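Acetyl-CoA acetyltransferase (Bacillus anthracis, PDB 3SS6) probably catalyses the reversible, thiolase-type condensation of two acetyl-CoA molecules into acetoacetyl-CoA and free CoA. Local coordinates at residues Leu56-Cys59 against Ile60-Thr63; Gly94-Ala97 against Ile98-Ala102; Leu260-Glu263 against Glu264-Lys267; Leu348-Ile352 against Gly353-Ala357. One frame throughout, in Å; residues are numbered along the deposited sequence.

Interaction 1: Leu56-Cys59 against Ile60-Thr63; sequences LGHC and IQRT
His58 O takes the carboxamide NE2 of Gln61 at 2.9 Å. The bond is nearly straight (171°) and lies in the His58 carbonyl plane and in the plane of the Gln61 amide. Gln61 reaches back over the turn to make it: its chain is extended beyond CG, so the amide runs alongside His58 in the opposite direction to the imidazole, the two flat groups tilted by only 18°. On the way Gln61 CG passes 3.6 Å from His58 ND1, and Gln61 CA sits over the imidazole face, 4.1 Å from the ring centroid, a CH-pi contact. The Ile60-Gln61 backbone therefore covers one side of the ring. His58 lays its imidazole against this turn, its CG lying opposite the backbone N (chi1 -169°). The ring's rotation is fixed by ND1, which is hydrogen-bonded to Thr68 OG1. Ile60 O lies close to His58 NE2, but at an angle too poor for a hydrogen bond.

A water bridges the turn, giving a hydrogen to Cys59 O at 3.0 Å and accepting one from Gln61 N at 3.2 Å. Cys59 O also pairs with Gln88 NE2, and the Glu119 carboxylate takes the backbone N-H groups of Cys59 and Ile60. The Ile60 side chain packs on helix 145-149 and on Thr63 of the second subunit. This is a tight loop leaving the end of strand 53-57, beyond the parallel strands of the N-terminal half, the region in which related thiolases build their active site.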
loop_
_atom_site.group_PDB
_atom_site.type_symbol
_atom_site.label_atom_id
_atom_site.label_comp_id
_atom_site.label_asym_id
_atom_site.label_seq_id
_atom_site.Cartn_x
_atom_site.Cartn_y
_atom_site.Cartn_z
ATOM N N LEU A 56 -3.036 -25.454 -16.960
ATOM C CA LEU A 56 -1.790 -25.037 -16.316
ATOM C C LEU A 56 -1.870 -25.091 -14.800
ATOM O O LEU A 56 -2.852 -24.623 -14.198
ATOM C CB LEU A 56 -1.418 -23.599 -16.710
ATOM C CG LEU A 56 -1.043 -23.339 -18.170
ATOM C CD1 LEU A 56 -0.647 -21.879 -18.326
ATOM C CD2 LEU A 56 0.106 -24.254 -18.563
ATOM N N GLY A 57 -0.791 -25.546 -14.177
ATOM C CA GLY A 57 -0.679 -25.533 -12.733
ATOM C C GLY A 57 -0.048 -24.182 -12.415
ATOM O O GLY A 57 0.900 -23.778 -13.078
ATOM N N HIS A 58 -0.598 -23.457 -11.447
ATOM C CA HIS A 58 -0.069 -22.144 -11.085
ATOM C C HIS A 58 -0.319 -21.835 -9.605
ATOM O O HIS A 58 -1.465 -21.728 -9.194
ATOM C CB HIS A 58 -0.729 -21.103 -11.986
ATOM C CG HIS A 58 -0.106 -19.746 -11.922
ATOM N ND1 HIS A 58 -0.723 -18.625 -12.429
ATOM C CD2 HIS A 58 1.078 -19.329 -11.417
ATOM C CE1 HIS A 58 0.053 -17.574 -12.239
ATOM N NE2 HIS A 58 1.152 -17.974 -11.625
ATOM N N CYS A 59 0.736 -21.737 -8.804
ATOM C CA CYS A 59 0.583 -21.446 -7.376
ATOM C C CYS A 59 0.147 -20.048 -6.933
ATOM O O CYS A 59 -0.685 -19.907 -6.053
ATOM C CB CYS A 59 1.827 -21.859 -6.605
ATOM S SG CYS A 59 2.093 -23.634 -6.644
ATOM N N ILE A 60 0.710 -19.021 -7.555
ATOM C CA ILE A 60 0.374 -17.667 -7.175
ATOM C C ILE A 60 -0.337 -17.000 -8.339
ATOM O O ILE A 60 0.222 -16.204 -9.063
ATOM C CB ILE A 60 1.642 -16.849 -6.847
ATOM C CG1 ILE A 60 2.514 -17.576 -5.822
ATOM C CG2 ILE A 60 1.272 -15.472 -6.361
ATOM C CD1 ILE A 60 3.812 -16.873 -5.500
ATOM N N GLN A 61 -1.610 -17.346 -8.461
ATOM C CA GLN A 61 -2.463 -16.829 -9.511
ATOM C C GLN A 61 -2.707 -15.341 -9.327
ATOM O O GLN A 61 -2.627 -14.829 -8.234
ATOM C CB GLN A 61 -3.727 -17.666 -9.643
ATOM C CG GLN A 61 -3.393 -19.068 -10.107
ATOM C CD GLN A 61 -4.544 -20.030 -10.013
ATOM O OE1 GLN A 61 -5.676 -19.683 -10.279
ATOM N NE2 GLN A 61 -4.246 -21.258 -9.638
ATOM N N ARG A 62 -2.982 -14.661 -10.424
ATOM C CA ARG A 62 -3.152 -13.219 -10.379
ATOM C C ARG A 62 -4.510 -12.830 -10.933
ATOM O O ARG A 62 -4.912 -13.304 -12.002
ATOM C CB ARG A 62 -2.081 -12.545 -11.223
ATOM C CG ARG A 62 -0.675 -12.704 -10.673
ATOM C CD ARG A 62 0.374 -12.265 -11.699
ATOM N NE ARG A 62 0.214 -10.868 -12.112
ATOM C CZ ARG A 62 1.215 -9.997 -12.224
ATOM N NH1 ARG A 62 2.469 -10.373 -11.969
ATOM N NH2 ARG A 62 0.971 -8.751 -12.608
ATOM N N THR A 63 -5.201 -11.942 -10.224
ATOM C CA THR A 63 -6.508 -11.507 -10.701
ATOM C C THR A 63 -6.438 -10.624 -11.946
ATOM O O THR A 63 -7.458 -10.437 -12.630
ATOM C CB THR A 63 -7.316 -10.810 -9.575
ATOM O OG1 THR A 63 -6.449 -9.940 -8.848
ATOM C CG2 THR A 63 -7.859 -11.855 -8.617
HETATM O O HOH W 1 -3.574 -19.268 -6.789
#

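Interaction 2: Gly94-Ala97 against Ile98-Ala102; sequences GMQA and IMSAA. With K (potassium ion), chain F.
Helix 93-107 follows the oxidised Cys91, at the position where thiolases carry their nucleophilic cysteine, and is one of the helices buried between the layers of the fold; here Ser100 is a ligand of a potassium ion, and Gln96, one turn earlier, is a second-shell residue that holds its hydroxyl. Gln96 NE2 donates to Ser100 OG at 3.1 Å, almost straight at 169° and in the plane of the amide. The Gln96 chain leaves with CG anti to the backbone N, then bends at chi2 (65°), which lays the amide along the helix toward Ser100. The other end of the amide, OE1, is held by Arg89 NH2, so both polar ends are used and the flip of the group is fixed. Met99 crosses Gln96 at about a right angle, its CE 3.6 Å from Gln96 OE1; its SD also rests 3.9 Å from Met95 CG, the pair lying against strand 385-393. The backbone of the turn is held by ordinary helical bonds, Met99 N to Met95 O at 3.0 Å and Ser100 N to Gln96 O at 2.7 Å.

Ser100 OG binds the potassium at 2.9 Å, together with Tyr85 OH and with Ser100 OG and Tyr85 OH of the second subunit. Because Ser100 OG both accepts the Gln96 N-H and faces the cation, its own hydrogen probably points elsewhere.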
loop_
_atom_site.group_PDB
_atom_site.type_symbol
_atom_site.label_atom_id
_atom_site.label_comp_id
_atom_site.label_asym_id
_atom_site.label_seq_id
_atom_site.Cartn_x
_atom_site.Cartn_y
_atom_site.Cartn_z
ATOM N N GLY A 94 1.838 -28.272 -11.384
ATOM C CA GLY A 94 2.202 -28.555 -12.764
ATOM C C GLY A 94 2.078 -30.026 -13.121
ATOM O O GLY A 94 1.820 -30.367 -14.281
ATOM N N MET A 95 2.262 -30.898 -12.135
ATOM C CA MET A 95 2.085 -32.327 -12.363
ATOM C C MET A 95 0.589 -32.657 -12.382
ATOM O O MET A 95 0.134 -33.444 -13.209
ATOM C CB MET A 95 2.837 -33.147 -11.313
ATOM C CG MET A 95 2.726 -34.652 -11.499
ATOM S SD MET A 95 3.814 -35.576 -10.398
ATOM C CE MET A 95 5.397 -35.282 -11.213
ATOM N N GLN A 96 -0.186 -32.044 -11.489
ATOM C CA GLN A 96 -1.630 -32.272 -11.514
ATOM C C GLN A 96 -2.231 -31.839 -12.858
ATOM O O GLN A 96 -3.169 -32.466 -13.365
ATOM C CB GLN A 96 -2.328 -31.529 -10.362
ATOM C CG GLN A 96 -3.845 -31.709 -10.366
ATOM C CD GLN A 96 -4.233 -33.161 -10.114
ATOM O OE1 GLN A 96 -3.753 -33.780 -9.169
ATOM N NE2 GLN A 96 -5.083 -33.713 -10.971
ATOM N N ALA A 97 -1.698 -30.770 -13.437
ATOM C CA ALA A 97 -2.193 -30.317 -14.742
ATOM C C ALA A 97 -2.032 -31.423 -15.779
ATOM O O ALA A 97 -2.924 -31.668 -16.587
ATOM C CB ALA A 97 -1.473 -29.031 -15.200
ATOM N N ILE A 98 -0.885 -32.088 -15.751
ATOM C CA ILE A 98 -0.645 -33.193 -16.673
ATOM C C ILE A 98 -1.597 -34.352 -16.383
ATOM O O ILE A 98 -2.107 -34.983 -17.305
ATOM C CB ILE A 98 0.814 -33.661 -16.587
ATOM C CG1 ILE A 98 1.726 -32.551 -17.125
ATOM C CG2 ILE A 98 1.005 -34.986 -17.343
ATOM C CD1 ILE A 98 3.192 -32.714 -16.725
ATOM N N MET A 99 -1.828 -34.642 -15.103
ATOM C CA MET A 99 -2.745 -35.716 -14.721
ATOM C C MET A 99 -4.184 -35.423 -15.148
ATOM O O MET A 99 -4.889 -36.313 -15.635
ATOM C CB MET A 99 -2.671 -35.977 -13.210
ATOM C CG MET A 99 -1.303 -36.514 -12.804
ATOM S SD MET A 99 -0.884 -36.141 -11.090
ATOM C CE MET A 99 -2.293 -36.850 -10.231
ATOM N N SER A 100 -4.598 -34.173 -14.976
ATOM C CA SER A 100 -5.934 -33.756 -15.360
ATOM C C SER A 100 -6.102 -33.823 -16.880
ATOM O O SER A 100 -7.169 -34.212 -17.377
ATOM C CB SER A 100 -6.225 -32.356 -14.825
ATOM O OG SER A 100 -6.374 -32.390 -13.410
ATOM N N ALA A 101 -5.048 -33.475 -17.612
ATOM C CA ALA A 101 -5.063 -33.626 -19.067
ATOM C C ALA A 101 -5.220 -35.101 -19.428
ATOM O O ALA A 101 -6.014 -35.471 -20.317
ATOM C CB ALA A 101 -3.770 -33.070 -19.680
ATOM N N ALA A 102 -4.467 -35.955 -18.738
ATOM C CA ALA A 102 -4.563 -37.385 -19.008
ATOM C C ALA A 102 -5.983 -37.894 -18.748
ATOM O O ALA A 102 -6.519 -38.696 -19.528
ATOM C CB ALA A 102 -3.546 -38.157 -18.175
HETATM K K K F . -9.225 -31.680 -13.225
#

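Interaction 3: Leu260-Glu263 against Glu264-Lys267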
loop_
_atom_site.group_PDB
_atom_site.type_symbol
_atom_site.label_atom_id
_atom_site.label_comp_id
_atom_site.label_asym_id
_atom_site.label_seq_id
_atom_site.Cartn_x
_atom_site.Cartn_y
_atom_site.Cartn_z
ATOM N N LEU A 260 -0.193 -33.568 -25.012
ATOM C CA LEU A 260 -0.685 -34.919 -24.776
ATOM C C LEU A 260 -1.840 -35.207 -25.712
ATOM O O LEU A 260 -2.611 -34.306 -26.051
ATOM C CB LEU A 260 -1.166 -35.067 -23.322
ATOM C CG LEU A 260 -0.126 -34.792 -22.234
ATOM C CD1 LEU A 260 -0.198 -33.325 -21.726
ATOM C CD2 LEU A 260 -0.333 -35.752 -21.083
ATOM N N MET A 261 -1.985 -36.466 -26.125
ATOM C CA MET A 261 -3.132 -36.839 -26.940
ATOM C C MET A 261 -3.413 -38.330 -26.764
ATOM O O MET A 261 -2.636 -39.044 -26.134
ATOM C CB MET A 261 -2.889 -36.492 -28.420
ATOM C CG MET A 261 -1.741 -37.288 -29.062
ATOM S SD MET A 261 -1.440 -36.782 -30.777
ATOM C CE MET A 261 -0.839 -35.104 -30.509
ATOM N N SER A 262 -4.542 -38.797 -27.277
ATOM C CA SER A 262 -4.812 -40.228 -27.229
ATOM C C SER A 262 -3.810 -40.940 -28.123
ATOM O O SER A 262 -3.336 -40.380 -29.114
ATOM C CB SER A 262 -6.240 -40.540 -27.669
ATOM O OG SER A 262 -6.426 -40.228 -29.045
ATOM N N GLU A 263 -3.476 -42.171 -27.768
ATOM C CA GLU A 263 -2.573 -42.943 -28.603
ATOM C C GLU A 263 -3.165 -43.133 -30.006
ATOM O O GLU A 263 -2.436 -43.160 -30.998
ATOM C CB GLU A 263 -2.258 -44.287 -27.954
ATOM C CG GLU A 263 -1.106 -45.005 -28.663
ATOM C CD GLU A 263 -0.526 -46.146 -27.856
ATOM O OE1 GLU A 263 -1.089 -46.491 -26.797
ATOM O OE2 GLU A 263 0.507 -46.704 -28.287
ATOM N N GLU A 264 -4.487 -43.267 -30.076
ATOM C CA GLU A 264 -5.164 -43.414 -31.361
ATOM C C GLU A 264 -5.016 -42.159 -32.221
ATOM O O GLU A 264 -4.792 -42.258 -33.434
ATOM C CB GLU A 264 -6.637 -43.793 -31.176
ATOM C CG GLU A 264 -6.831 -45.191 -30.609
ATOM C CD GLU A 264 -8.258 -45.700 -30.742
ATOM O OE1 GLU A 264 -9.187 -44.870 -30.848
ATOM O OE2 GLU A 264 -8.446 -46.937 -30.742
ATOM N N LYS A 265 -5.110 -40.989 -31.599
ATOM C CA LYS A 265 -4.921 -39.728 -32.303
ATOM C C LYS A 265 -3.493 -39.623 -32.839
ATOM O O LYS A 265 -3.275 -39.166 -33.959
ATOM C CB LYS A 265 -5.209 -38.553 -31.364
ATOM C CG LYS A 265 -5.219 -37.187 -32.042
ATOM C CD LYS A 265 -6.423 -37.061 -32.959
ATOM C CE LYS A 265 -6.617 -35.638 -33.441
ATOM N NZ LYS A 265 -7.783 -35.557 -34.370
ATOM N N ALA A 266 -2.516 -40.052 -32.043
ATOM C CA ALA A 266 -1.130 -40.029 -32.508
ATOM C C ALA A 266 -0.943 -40.966 -33.706
ATOM O O ALA A 266 -0.258 -40.626 -34.671
ATOM C CB ALA A 266 -0.175 -40.393 -31.382
ATOM N N LYS A 267 -1.555 -42.144 -33.643
ATOM C CA LYS A 267 -1.478 -43.089 -34.761
ATOM C C LYS A 267 -2.117 -42.483 -36.003
ATOM O O LYS A 267 -1.584 -42.607 -37.113
ATOM C CB LYS A 267 -2.166 -44.406 -34.402
ATOM C CG LYS A 267 -2.110 -45.475 -35.511
ATOM C CD LYS A 267 -0.708 -46.047 -35.636
ATOM C CE LYS A 267 -0.647 -47.164 -36.669
ATOM N NZ LYS A 267 0.689 -47.825 -36.686
#
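Ser262 OG accepts the backbone N-H of Lys265 at 3.0 Å, capping the first turn of helix 263-269. The bond is somewhat bent, with an angle of 149° at the hydrogen. Ser262 OG stands between its backbone N and carbonyl carbon (chi1 66°), which turns it over the helix end and brings it within 3.1 Å of Lys265 CB. The backbone takes over from there: Ala266 N reaches Ser262 O at 3.1 Å, and Lys267 N reaches Glu263 O at 3.0 Å.

Met261, one residue before the cap, reaches past it. Its CG too is set between the backbone N and the carbonyl carbon (chi1 65°), and with the next torsion extended this brings SD beside the first turn, 3.9 Å from Ala266 CB and 4.0 Å from Lys265 CG, so the sulfur covers the flank of the turn while the cap holds its end.

The charged ends are used further out. The Glu263 carboxylate, thrown outward from the helix start, is in a salt bridge with Arg276 and hydrogen-bonded to Asn6 ND2. Lys265 leads its ammonium group away to Glu268, with a long, weak ion pair to Glu111. Strand 252-262 itself is fixed on both sides, by backbone bonds to strand 7-19 through Val8 and to strand 112-120 through Val113, which sets where the cap and the sulfur sit. Serine cap at Ser262 and apolar contact from Met261 to Ala266 together make an N-cap with a hydrophobic staple, here at the junction where a central strand of the mixed sheet passes straight into a short surface helix.

Interaction 4: Leu348-Ile352 against Gly353-Ala357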
loop_
_atom_site.group_PDB
_atom_site.type_symbol
_atom_site.label_atom_id
_atom_site.label_comp_id
_atom_site.label_asym_id
_atom_site.label_seq_id
_atom_site.Cartn_x
_atom_site.Cartn_y
_atom_site.Cartn_z
ATOM N N LEU A 348 18.999 -26.337 -9.737
ATOM C CA LEU A 348 18.288 -25.783 -10.892
ATOM C C LEU A 348 17.221 -24.762 -10.534
ATOM O O LEU A 348 16.826 -23.970 -11.385
ATOM C CB LEU A 348 17.633 -26.901 -11.702
ATOM C CG LEU A 348 18.596 -27.758 -12.515
ATOM C CD1 LEU A 348 17.921 -29.077 -12.858
ATOM C CD2 LEU A 348 19.029 -26.990 -13.780
ATOM N N GLY A 349 16.748 -24.774 -9.296
ATOM C CA GLY A 349 15.697 -23.857 -8.897
ATOM C C GLY A 349 14.336 -24.520 -8.797
ATOM O O GLY A 349 14.143 -25.630 -9.267
ATOM N N HIS A 350 13.408 -23.838 -8.137
ATOM C CA HIS A 350 12.074 -24.362 -7.892
ATOM C C HIS A 350 10.928 -23.374 -8.166
ATOM O O HIS A 350 10.348 -22.849 -7.238
ATOM C CB HIS A 350 12.022 -24.868 -6.444
ATOM C CG HIS A 350 10.756 -25.575 -6.073
ATOM N ND1 HIS A 350 9.903 -26.128 -7.000
ATOM C CD2 HIS A 350 10.221 -25.850 -4.860
ATOM C CE1 HIS A 350 8.885 -26.692 -6.377
ATOM N NE2 HIS A 350 9.056 -26.540 -5.077
ATOM N N PRO A 351 10.579 -23.148 -9.427
ATOM C CA PRO A 351 9.443 -22.264 -9.714
ATOM C C PRO A 351 8.263 -23.176 -9.455
ATOM O O PRO A 351 7.924 -24.025 -10.263
ATOM C CB PRO A 351 9.585 -21.986 -11.206
ATOM C CG PRO A 351 10.380 -23.115 -11.739
ATOM C CD PRO A 351 11.266 -23.595 -10.646
ATOM N N ILE A 352 7.606 -22.951 -8.332
ATOM C CA ILE A 352 6.721 -23.944 -7.769
ATOM C C ILE A 352 5.576 -24.453 -8.634
ATOM O O ILE A 352 5.411 -25.657 -8.751
ATOM C CB ILE A 352 6.186 -23.475 -6.399
ATOM C CG1 ILE A 352 5.453 -22.148 -6.528
ATOM C CG2 ILE A 352 7.327 -23.284 -5.422
ATOM C CD1 ILE A 352 5.115 -21.524 -5.193
ATOM N N GLY A 353 4.839 -23.572 -9.288
ATOM C CA GLY A 353 3.736 -24.003 -10.130
ATOM C C GLY A 353 4.211 -24.848 -11.294
ATOM O O GLY A 353 3.547 -25.769 -11.745
ATOM N N CYS A 354 5.349 -24.438 -11.821
ATOM C CA CYS A 354 6.036 -25.086 -12.927
ATOM C C CYS A 354 6.662 -26.462 -12.673
ATOM O O CYS A 354 6.683 -27.318 -13.544
ATOM C CB CYS A 354 7.105 -24.132 -13.475
ATOM S SG CYS A 354 8.198 -24.831 -14.729
ATOM N N THR A 355 7.212 -26.640 -11.478
ATOM C CA THR A 355 8.145 -27.732 -11.203
ATOM C C THR A 355 7.623 -29.137 -11.488
ATOM O O THR A 355 8.369 -29.992 -11.984
ATOM C CB THR A 355 8.675 -27.637 -9.770
ATOM O OG1 THR A 355 9.500 -26.470 -9.674
ATOM C CG2 THR A 355 9.504 -28.873 -9.415
ATOM N N GLY A 356 6.362 -29.392 -11.154
ATOM C CA GLY A 356 5.806 -30.716 -11.379
ATOM C C GLY A 356 5.802 -31.091 -12.841
ATOM O O GLY A 356 5.970 -32.270 -13.181
ATOM N N ALA A 357 5.618 -30.088 -13.706
ATOM C CA ALA A 357 5.729 -30.291 -15.153
ATOM C C ALA A 357 7.189 -30.283 -15.611
ATOM O O ALA A 357 7.576 -31.070 -16.471
ATOM C CB ALA A 357 4.937 -29.232 -15.906
HETATM O O HOH W 2 4.342 -27.840 -9.880
#
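Thr355 meets the His350 imidazole along its edge. Its CB, in the plane of the ring, is 3.4 Å from His350 ND1, and CG2 lies near ND1 and CE1 of the same ring. OG1, placed beside the backbone N (chi1 -68°), takes a hydrogen from His350 ND1 at 2.7 Å, lying squarely in the ring plane. The same hydroxyl passes its own hydrogen to Pro351 O at 3.0 Å, approaching from well above the carbonyl plane and not along a lone pair. OG1 thus accepts from one residue and donates to the next, which fixes its rotation and sets the imidazole.

These residues belong to the Gly-His-Pro stretch of the C-terminal thiolase half, which in relatives lines the active site; Gly349, with positive phi, ends the preceding helix, and after the proline the chain passes into helix 352-370. Ile352 CG2 stands 3.7 Å above the centre of the His350 ring, so the ring is met over a face as well as at its edge. Pro351 CG packs 3.8 Å from Cys354 CB, while Thr355 N makes only weak bonds to the carbonyls of Pro351 and Ile352. A water accepts from Gly356 N at 2.8 Å.

All four contacts are local and run in series along the chain; each closes a single turn, and none nests in or crosses another. Interaction 1 turns the chain away at the end of strand 53-57, and Gly57 there packs on Ala97 of interaction 2, in the buried helix 93-107. That helix reaches two ways: Ile98 and Ala101 pack on Leu260, which leads strand 252-262 into interaction 3, while Met95 and Ile98 touch Gly356 and Ala357 of interaction 4. Ile352 and Gly353 of interaction 4 also meet Cys59 of interaction 1. Interaction 3 does not touch interactions 1 or 4. N- and C-terminal thiolase halves thus join through interactions 1, 2 and 4.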